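Local coordinates for ankyrin repeat domain protein (Legionella pneumophila subsp. pneumophila, PDB 6MCA) that is an ankyrin-repeat, cysteine protease-like bacterial effector and interacts with LARP7, a component of the host 7SK snRNP complex, at residues Q397-A402 against L437-L442; R390-C395 against L430-K435. All coordinates share one frame; numbering follows the deposited sequence.

Interaction 1. Residues Q397-A402 against L437-L442; sequences QRFYLA and LNILIL
Phe399 packs against Ile439 where the ends of two helical segments lie side by side. Their CA atoms are the nearest pair across the contact, 8.4 Å apart. A chi1 of 174° swings the Phe399 ring to the side opposite its amide nitrogen and carries it across to the 437-442 segment. Phe399 CB lies 3.9 Å from Ile439 CD1. The same methyl flanks the next atoms of the ring and comes within 3.7 Å of Phe399 CD2. Farther out, the other branch of Ile439 takes over. Ile439 CG2 sits over the middle of one ring face, 3.6 Å from the centroid of the Phe399 ring and 11° off the ring normal. This is a CH-pi contact. At the tip, Phe399 CE2 also meets Leu442 CD1 at 3.9 Å, in an oblique approach. Phe399 CD2 lies 4.0 Å above the centre of one face of the Tyr400 ring. The hydroxyl oxygen OH of Tyr400 touches Ile439 CG1 at 3.6 Å. The CG1-CD1 branch of Ile439 thus lies against both aromatic residues, while CG2 covers the Phe399 ring. No hydrogen bond crosses between the segments. Phe399 and Ile439 are buried, whereas Tyr400 and Leu442 lie exposed at the border. A type I turn runs from Phe399 to Ala402. Phe399 also has a cation-pi contact with Lys407 and an edge-to-face contact with Tyr445. Ile439 touches Leu414 of helix 404-421, the helix that lies in sequence between helices 373-399 and 427-440 and packs against both.

Interaction 2. Residues R390-C395 against L430-K435; sequences RALDEC and LERAEK
This contact belongs to the helical array near the C-terminal end of the chain, in which helices follow one another through short loops. Helices 373-399 and 427-440 run nearly parallel here, with an angle of 12° between the two short segments. Their axes come no nearer than 11.3 Å, so side chains must bridge the gap. Leu392 does so on the buried side. With chi1 at -179°, its CG points away from the amide nitrogen, and the side chain extends toward the 430-435 segment. Leu392 CD2 rests on the aliphatic root of Arg432, 3.7 Å from Arg432 CB. The same methyl is 3.9 Å from Arg432 CG and also brushes the Lys435 chain. Leu392 also touches Leu414 and Ile417 of helix 404-421. The charged end of Arg432 works separately from its root. Its NE forms a salt bridge with Asp389 and its NH2 another with Glu385, both earlier on helix 373-399. One residue thus gives that helix an apolar contact and two ionic ones. The two carboxylates hold the guanidinium end against helix 373-399. Toward the more exposed side, Lys435 stretches out beyond CG and crosses the Asp393 side chain obliquely. Its ammonium group ends in a salt bridge: Lys435 NZ donates to Asp393 OD1 at 3.0 Å, on the syn lone pair of that oxygen.

Overall arrangement
Both contacts join helix 373-399 to helix 427-440, and their centres lie 11 Å apart. Each is partly buried and buries a similar, modest surface. Interaction 2 lies between stretches well within the two helices, and interaction 1 lies about two turns further along both, near their C-terminal ends. The chemistry changes on the way. Interaction 1 is aromatic and aliphatic, with no polar bond between its segments. Interaction 2 combines one leucine packed on the aliphatic parts of two basic side chains with a salt bridge. In each, the inner residues are covered while the flanking ones are more accessible. Leu414 of helix 404-421 touches both contacts, through Ile439 in one and Leu392 in the other.

Interaction 1. Residues Q397-A402 against L437-L442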
ATOM      1  N   GLN A 397      -2.195   6.064  21.132  1.00 30.91           N
ATOM      2  CA  GLN A 397      -1.258   5.395  22.029  1.00 29.67           C
ATOM      3  C   GLN A 397       0.170   5.864  21.787  1.00 32.04           C
ATOM      4  O   GLN A 397       0.925   6.085  22.742  1.00 34.33           O
ATOM      5  CB  GLN A 397      -1.359   3.879  21.860  1.00 25.38           C
ATOM      6  CG  GLN A 397      -0.290   3.099  22.606  1.00 25.71           C
ATOM      7  CD  GLN A 397      -0.464   1.598  22.471  1.00 56.84           C
ATOM      8  OE1 GLN A 397      -1.446   1.030  22.950  1.00 45.71           O
ATOM      9  NE2 GLN A 397       0.492   0.948  21.817  1.00 36.17           N
ATOM     10  N   ARG A 398       0.561   6.027  20.521  1.00 34.47           N
ATOM     11  CA  ARG A 398       1.923   6.451  20.227  1.00 39.03           C
ATOM     12  C   ARG A 398       2.175   7.905  20.599  1.00 31.42           C
ATOM     13  O   ARG A 398       3.335   8.283  20.789  1.00 35.27           O
ATOM     14  CB  ARG A 398       2.237   6.235  18.746  1.00 42.34           C
ATOM     15  CG  ARG A 398       2.352   4.777  18.350  1.00 45.34           C
ATOM     16  CD  ARG A 398       2.459   4.618  16.847  1.00 34.95           C
ATOM     17  NE  ARG A 398       2.405   3.215  16.451  1.00 53.77           N
ATOM     18  CZ  ARG A 398       2.279   2.797  15.196  1.00 45.96           C
ATOM     19  NH1 ARG A 398       2.198   3.678  14.209  1.00 38.38           N
ATOM     20  NH2 ARG A 398       2.236   1.498  14.929  1.00 28.43           N
ATOM     21  N   PHE A 399       1.124   8.726  20.700  1.00 32.29           N
ATOM     22  CA  PHE A 399       1.333  10.133  21.044  1.00 37.99           C
ATOM     23  C   PHE A 399       2.029  10.289  22.394  1.00 48.08           C
ATOM     24  O   PHE A 399       2.949  11.103  22.533  1.00 41.79           O
ATOM     25  CB  PHE A 399       0.003  10.885  21.049  1.00 43.75           C
ATOM     26  CG  PHE A 399       0.116  12.303  21.538  1.00 50.93           C
ATOM     27  CD1 PHE A 399       0.559  13.307  20.692  1.00 39.93           C
ATOM     28  CD2 PHE A 399      -0.212  12.632  22.844  1.00 48.83           C
ATOM     29  CE1 PHE A 399       0.669  14.612  21.138  1.00 56.73           C
ATOM     30  CE2 PHE A 399      -0.104  13.935  23.295  1.00 54.72           C
ATOM     31  CZ  PHE A 399       0.338  14.925  22.441  1.00 43.54           C
ATOM     32  N   TYR A 400       1.604   9.521  23.400  1.00 41.53           N
ATOM     33  CA  TYR A 400       2.136   9.704  24.747  1.00 38.53           C
ATOM     34  C   TYR A 400       3.551   9.159  24.903  1.00 45.30           C
ATOM     35  O   TYR A 400       4.220   9.486  25.888  1.00 60.21           O
ATOM     36  CB  TYR A 400       1.210   9.044  25.770  1.00 32.14           C
ATOM     37  CG  TYR A 400      -0.193   9.613  25.777  1.00 35.97           C
ATOM     38  CD1 TYR A 400      -0.479  10.802  26.433  1.00 29.75           C
ATOM     39  CD2 TYR A 400      -1.228   8.961  25.121  1.00 29.62           C
ATOM     40  CE1 TYR A 400      -1.759  11.326  26.440  1.00 27.97           C
ATOM     41  CE2 TYR A 400      -2.511   9.476  25.121  1.00 27.79           C
ATOM     42  CZ  TYR A 400      -2.771  10.658  25.781  1.00 31.09           C
ATOM     43  OH  TYR A 400      -4.047  11.173  25.784  1.00 35.69           O
ATOM     44  N   LEU A 401       4.020   8.344  23.961  1.00 42.55           N
ATOM     45  CA  LEU A 401       5.360   7.774  24.012  1.00 46.74           C
ATOM     46  C   LEU A 401       6.325   8.451  23.049  1.00 48.74           C
ATOM     47  O   LEU A 401       7.462   7.994  22.904  1.00 50.76           O
ATOM     48  CB  LEU A 401       5.305   6.274  23.707  1.00 33.54           C
ATOM     49  CG  LEU A 401       4.498   5.366  24.635  1.00 53.28           C
ATOM     50  CD1 LEU A 401       3.995   4.148  23.874  1.00 43.20           C
ATOM     51  CD2 LEU A 401       5.337   4.941  25.827  1.00 44.30           C
ATOM     52  N   ALA A 402       5.904   9.530  22.398  1.00 44.49           N
ATOM     53  CA  ALA A 402       6.616  10.070  21.250  1.00 50.25           C
ATOM     54  C   ALA A 402       7.516  11.241  21.629  1.00 48.19           C
ATOM     55  O   ALA A 402       7.337  11.899  22.657  1.00 42.00           O
ATOM     56  CB  ALA A 402       5.625  10.512  20.169  1.00 41.08           C
ATOM     57  N   LEU A 437      -9.897  15.028  20.718  1.00 53.23           N
ATOM     58  CA  LEU A 437      -9.876  16.247  21.513  1.00 54.55           C
ATOM     59  C   LEU A 437      -9.241  16.030  22.876  1.00 49.90           C
ATOM     60  O   LEU A 437      -8.781  16.999  23.488  1.00 58.18           O
ATOM     61  CB  LEU A 437     -11.294  16.792  21.681  1.00 44.84           C
ATOM     62  CG  LEU A 437     -11.923  17.408  20.430  1.00 54.58           C
ATOM     63  CD1 LEU A 437     -13.379  17.771  20.683  1.00 66.46           C
ATOM     64  CD2 LEU A 437     -11.130  18.619  19.969  1.00 42.53           C
ATOM     65  N   ASN A 438      -9.215  14.787  23.369  1.00 48.92           N
ATOM     66  CA  ASN A 438      -8.430  14.505  24.568  1.00 41.77           C
ATOM     67  C   ASN A 438      -6.980  14.948  24.409  1.00 38.10           C
ATOM     68  O   ASN A 438      -6.341  15.351  25.388  1.00 48.45           O
ATOM     69  CB  ASN A 438      -8.489  13.014  24.901  1.00 53.75           C
ATOM     70  CG  ASN A 438      -9.442  12.708  26.035  1.00 51.11           C
ATOM     71  OD1 ASN A 438     -10.202  13.571  26.473  1.00 64.94           O
ATOM     72  ND2 ASN A 438      -9.403  11.473  26.522  1.00 70.68           N
ATOM     73  N   ILE A 439      -6.451  14.892  23.190  1.00 49.88           N
ATOM     74  CA  ILE A 439      -5.075  15.279  22.914  1.00 47.53           C
ATOM     75  C   ILE A 439      -4.985  16.701  22.372  1.00 44.27           C
ATOM     76  O   ILE A 439      -4.106  17.464  22.775  1.00 54.98           O
ATOM     77  CB  ILE A 439      -4.430  14.271  21.938  1.00 42.44           C
ATOM     78  CG1 ILE A 439      -4.257  12.908  22.614  1.00 35.55           C
ATOM     79  CG2 ILE A 439      -3.097  14.792  21.421  1.00 37.54           C
ATOM     80  CD1 ILE A 439      -3.669  11.850  21.708  1.00 41.19           C
ATOM     81  N   LEU A 440      -5.890  17.077  21.466  1.00 60.16           N
ATOM     82  CA  LEU A 440      -5.797  18.384  20.824  1.00 49.32           C
ATOM     83  C   LEU A 440      -6.188  19.540  21.737  1.00 61.22           C
ATOM     84  O   LEU A 440      -6.051  20.697  21.328  1.00 57.70           O
ATOM     85  CB  LEU A 440      -6.658  18.414  19.561  1.00 45.38           C
ATOM     86  CG  LEU A 440      -6.096  17.629  18.378  1.00 47.69           C
ATOM     87  CD1 LEU A 440      -6.881  17.932  17.113  1.00 46.28           C
ATOM     88  CD2 LEU A 440      -4.620  17.945  18.189  1.00 36.67           C
ATOM     89  N   ILE A 441      -6.664  19.262  22.951  1.00 69.57           N
ATOM     90  CA  ILE A 441      -7.021  20.326  23.883  1.00 54.28           C
ATOM     91  C   ILE A 441      -5.869  20.686  24.817  1.00 58.22           C
ATOM     92  O   ILE A 441      -5.861  21.794  25.378  1.00 63.03           O
ATOM     93  CB  ILE A 441      -8.300  19.920  24.642  1.00 53.86           C
ATOM     94  CG1 ILE A 441      -9.516  20.329  23.818  1.00 64.13           C
ATOM     95  CG2 ILE A 441      -8.381  20.520  26.044  1.00 57.27           C
ATOM     96  CD1 ILE A 441      -9.573  21.817  23.524  1.00 73.34           C
ATOM     97  N   LEU A 442      -4.878  19.804  24.963  1.00 54.83           N
ATOM     98  CA  LEU A 442      -3.669  20.128  25.709  1.00 51.28           C
ATOM     99  C   LEU A 442      -3.117  21.479  25.274  1.00 70.02           C
ATOM    100  O   LEU A 442      -3.200  21.863  24.104  1.00 68.43           O
ATOM    101  CB  LEU A 442      -2.612  19.041  25.502  1.00 41.67           C
ATOM    102  CG  LEU A 442      -3.017  17.610  25.854  1.00 62.57           C
ATOM    103  CD1 LEU A 442      -1.922  16.625  25.467  1.00 47.64           C
ATOM    104  CD2 LEU A 442      -3.348  17.501  27.333  1.00 35.58           C
TER

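Interaction 2. Residues R390-C395 against L430-K435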
ATOM      1  N   ARG A 390      -8.797   1.151  14.784  1.00 32.42           N
ATOM      2  CA  ARG A 390      -7.497   0.604  15.162  1.00 30.80           C
ATOM      3  C   ARG A 390      -6.376   1.586  14.848  1.00 37.02           C
ATOM      4  O   ARG A 390      -5.475   1.798  15.668  1.00 42.61           O
ATOM      5  CB  ARG A 390      -7.262  -0.728  14.444  1.00 32.90           C
ATOM      6  CG  ARG A 390      -5.991  -1.461  14.862  1.00 24.71           C
ATOM      7  CD  ARG A 390      -4.836  -1.204  13.895  1.00 36.10           C
ATOM      8  NE  ARG A 390      -5.097  -1.728  12.557  1.00 38.02           N
ATOM      9  CZ  ARG A 390      -4.165  -1.883  11.621  1.00 38.80           C
ATOM     10  NH1 ARG A 390      -2.906  -1.552  11.875  1.00 37.64           N
ATOM     11  NH2 ARG A 390      -4.490  -2.368  10.429  1.00 29.55           N
ATOM     12  N   ALA A 391      -6.410   2.188  13.657  1.00 25.85           N
ATOM     13  CA  ALA A 391      -5.388   3.168  13.304  1.00 33.25           C
ATOM     14  C   ALA A 391      -5.461   4.390  14.212  1.00 35.74           C
ATOM     15  O   ALA A 391      -4.425   4.913  14.656  1.00 38.15           O
ATOM     16  CB  ALA A 391      -5.535   3.570  11.837  1.00 26.08           C
ATOM     17  N   LEU A 392      -6.680   4.855  14.508  1.00 35.24           N
ATOM     18  CA  LEU A 392      -6.828   5.985  15.423  1.00 33.33           C
ATOM     19  C   LEU A 392      -6.261   5.659  16.802  1.00 31.84           C
ATOM     20  O   LEU A 392      -5.565   6.485  17.412  1.00 35.52           O
ATOM     21  CB  LEU A 392      -8.300   6.383  15.522  1.00 28.66           C
ATOM     22  CG  LEU A 392      -8.634   7.574  16.422  1.00 41.96           C
ATOM     23  CD1 LEU A 392      -7.815   8.788  16.027  1.00 37.44           C
ATOM     24  CD2 LEU A 392     -10.119   7.886  16.355  1.00 30.20           C
ATOM     25  N   ASP A 393      -6.538   4.452  17.307  1.00 33.31           N
ATOM     26  CA  ASP A 393      -6.021   4.047  18.609  1.00 35.64           C
ATOM     27  C   ASP A 393      -4.501   3.937  18.592  1.00 39.64           C
ATOM     28  O   ASP A 393      -3.841   4.279  19.577  1.00 33.29           O
ATOM     29  CB  ASP A 393      -6.646   2.718  19.033  1.00 33.30           C
ATOM     30  CG  ASP A 393      -8.125   2.841  19.339  1.00 52.28           C
ATOM     31  OD1 ASP A 393      -8.617   3.982  19.457  1.00 42.68           O
ATOM     32  OD2 ASP A 393      -8.795   1.794  19.458  1.00 56.69           O
ATOM     33  N   GLU A 394      -3.933   3.445  17.488  1.00 37.60           N
ATOM     34  CA  GLU A 394      -2.479   3.402  17.357  1.00 41.49           C
ATOM     35  C   GLU A 394      -1.884   4.797  17.481  1.00 41.11           C
ATOM     36  O   GLU A 394      -0.899   5.006  18.201  1.00 38.82           O
ATOM     37  CB  GLU A 394      -2.086   2.772  16.021  1.00 39.40           C
ATOM     38  CG  GLU A 394      -1.964   1.262  16.042  1.00 44.37           C
ATOM     39  CD  GLU A 394      -1.540   0.697  14.699  1.00 62.55           C
ATOM     40  OE1 GLU A 394      -1.534   1.456  13.707  1.00 50.23           O
ATOM     41  OE2 GLU A 394      -1.212  -0.507  14.637  1.00 59.09           O
ATOM     42  N   CYS A 395      -2.472   5.767  16.777  1.00 35.80           N
ATOM     43  CA  CYS A 395      -1.981   7.142  16.865  1.00 37.40           C
ATOM     44  C   CYS A 395      -2.074   7.673  18.292  1.00 36.06           C
ATOM     45  O   CYS A 395      -1.119   8.265  18.815  1.00 42.65           O
ATOM     46  CB  CYS A 395      -2.760   8.041  15.907  1.00 35.97           C
ATOM     47  SG  CYS A 395      -1.915   8.356  14.351  1.00 59.87           S
ATOM     48  N   LEU A 430     -18.447  11.256  16.636  1.00 43.13           N
ATOM     49  CA  LEU A 430     -18.340  12.042  17.861  1.00 45.37           C
ATOM     50  C   LEU A 430     -17.464  11.343  18.893  1.00 50.44           C
ATOM     51  O   LEU A 430     -16.715  12.001  19.625  1.00 54.19           O
ATOM     52  CB  LEU A 430     -19.731  12.322  18.429  1.00 51.82           C
ATOM     53  CG  LEU A 430     -20.418  13.578  17.891  1.00 70.78           C
ATOM     54  CD1 LEU A 430     -21.895  13.591  18.255  1.00 71.87           C
ATOM     55  CD2 LEU A 430     -19.723  14.834  18.402  1.00 54.31           C
ATOM     56  N   GLU A 431     -17.535  10.012  18.970  1.00 40.35           N
ATOM     57  CA  GLU A 431     -16.634   9.279  19.855  1.00 44.55           C
ATOM     58  C   GLU A 431     -15.184   9.440  19.414  1.00 43.82           C
ATOM     59  O   GLU A 431     -14.290   9.665  20.244  1.00 55.46           O
ATOM     60  CB  GLU A 431     -17.023   7.801  19.895  1.00 37.61           C
ATOM     61  CG  GLU A 431     -18.426   7.542  20.421  1.00 48.52           C
ATOM     62  CD  GLU A 431     -18.895   6.123  20.163  1.00 59.46           C
ATOM     63  OE1 GLU A 431     -20.097   5.847  20.369  1.00 72.42           O
ATOM     64  OE2 GLU A 431     -18.065   5.285  19.754  1.00 64.93           O
ATOM     65  N   ARG A 432     -14.932   9.329  18.106  1.00 37.45           N
ATOM     66  CA  ARG A 432     -13.584   9.567  17.595  1.00 45.72           C
ATOM     67  C   ARG A 432     -13.132  10.995  17.884  1.00 38.52           C
ATOM     68  O   ARG A 432     -11.964  11.232  18.220  1.00 41.63           O
ATOM     69  CB  ARG A 432     -13.528   9.280  16.095  1.00 38.81           C
ATOM     70  CG  ARG A 432     -13.941   7.868  15.715  1.00 44.40           C
ATOM     71  CD  ARG A 432     -13.519   7.530  14.295  1.00 51.12           C
ATOM     72  NE  ARG A 432     -13.890   6.168  13.927  1.00 40.72           N
ATOM     73  CZ  ARG A 432     -14.753   5.864  12.962  1.00 47.83           C
ATOM     74  NH1 ARG A 432     -15.334   6.828  12.262  1.00 45.38           N
ATOM     75  NH2 ARG A 432     -15.032   4.594  12.697  1.00 34.67           N
ATOM     76  N   ALA A 433     -14.049  11.957  17.773  1.00 45.45           N
ATOM     77  CA  ALA A 433     -13.716  13.347  18.055  1.00 44.75           C
ATOM     78  C   ALA A 433     -13.379  13.548  19.525  1.00 47.85           C
ATOM     79  O   ALA A 433     -12.492  14.337  19.856  1.00 51.07           O
ATOM     80  CB  ALA A 433     -14.869  14.259  17.638  1.00 49.07           C
ATOM     81  N   GLU A 434     -14.084  12.856  20.421  1.00 48.47           N
ATOM     82  CA  GLU A 434     -13.737  12.908  21.839  1.00 53.13           C
ATOM     83  C   GLU A 434     -12.337  12.351  22.071  1.00 55.79           C
ATOM     84  O   GLU A 434     -11.512  12.963  22.768  1.00 58.64           O
ATOM     85  CB  GLU A 434     -14.769  12.130  22.657  1.00 54.90           C
ATOM     86  CG  GLU A 434     -14.906  12.586  24.098  1.00 79.67           C
ATOM     87  CD  GLU A 434     -15.721  13.857  24.232  1.00 88.01           C
ATOM     88  OE1 GLU A 434     -15.119  14.937  24.406  1.00 94.55           O
ATOM     89  OE2 GLU A 434     -16.966  13.774  24.162  1.00 87.58           O
ATOM     90  N   LYS A 435     -12.058  11.180  21.488  1.00 45.01           N
ATOM     91  CA  LYS A 435     -10.721  10.596  21.566  1.00 34.80           C
ATOM     92  C   LYS A 435      -9.654  11.584  21.112  1.00 41.28           C
ATOM     93  O   LYS A 435      -8.600  11.711  21.747  1.00 37.60           O
ATOM     94  CB  LYS A 435     -10.650   9.330  20.712  1.00 41.22           C
ATOM     95  CG  LYS A 435     -11.291   8.092  21.311  1.00 38.98           C
ATOM     96  CD  LYS A 435     -10.912   6.866  20.490  1.00 38.00           C
ATOM     97  CE  LYS A 435     -11.803   5.677  20.796  1.00 37.42           C
ATOM     98  NZ  LYS A 435     -11.557   4.557  19.845  1.00 61.76           N
TER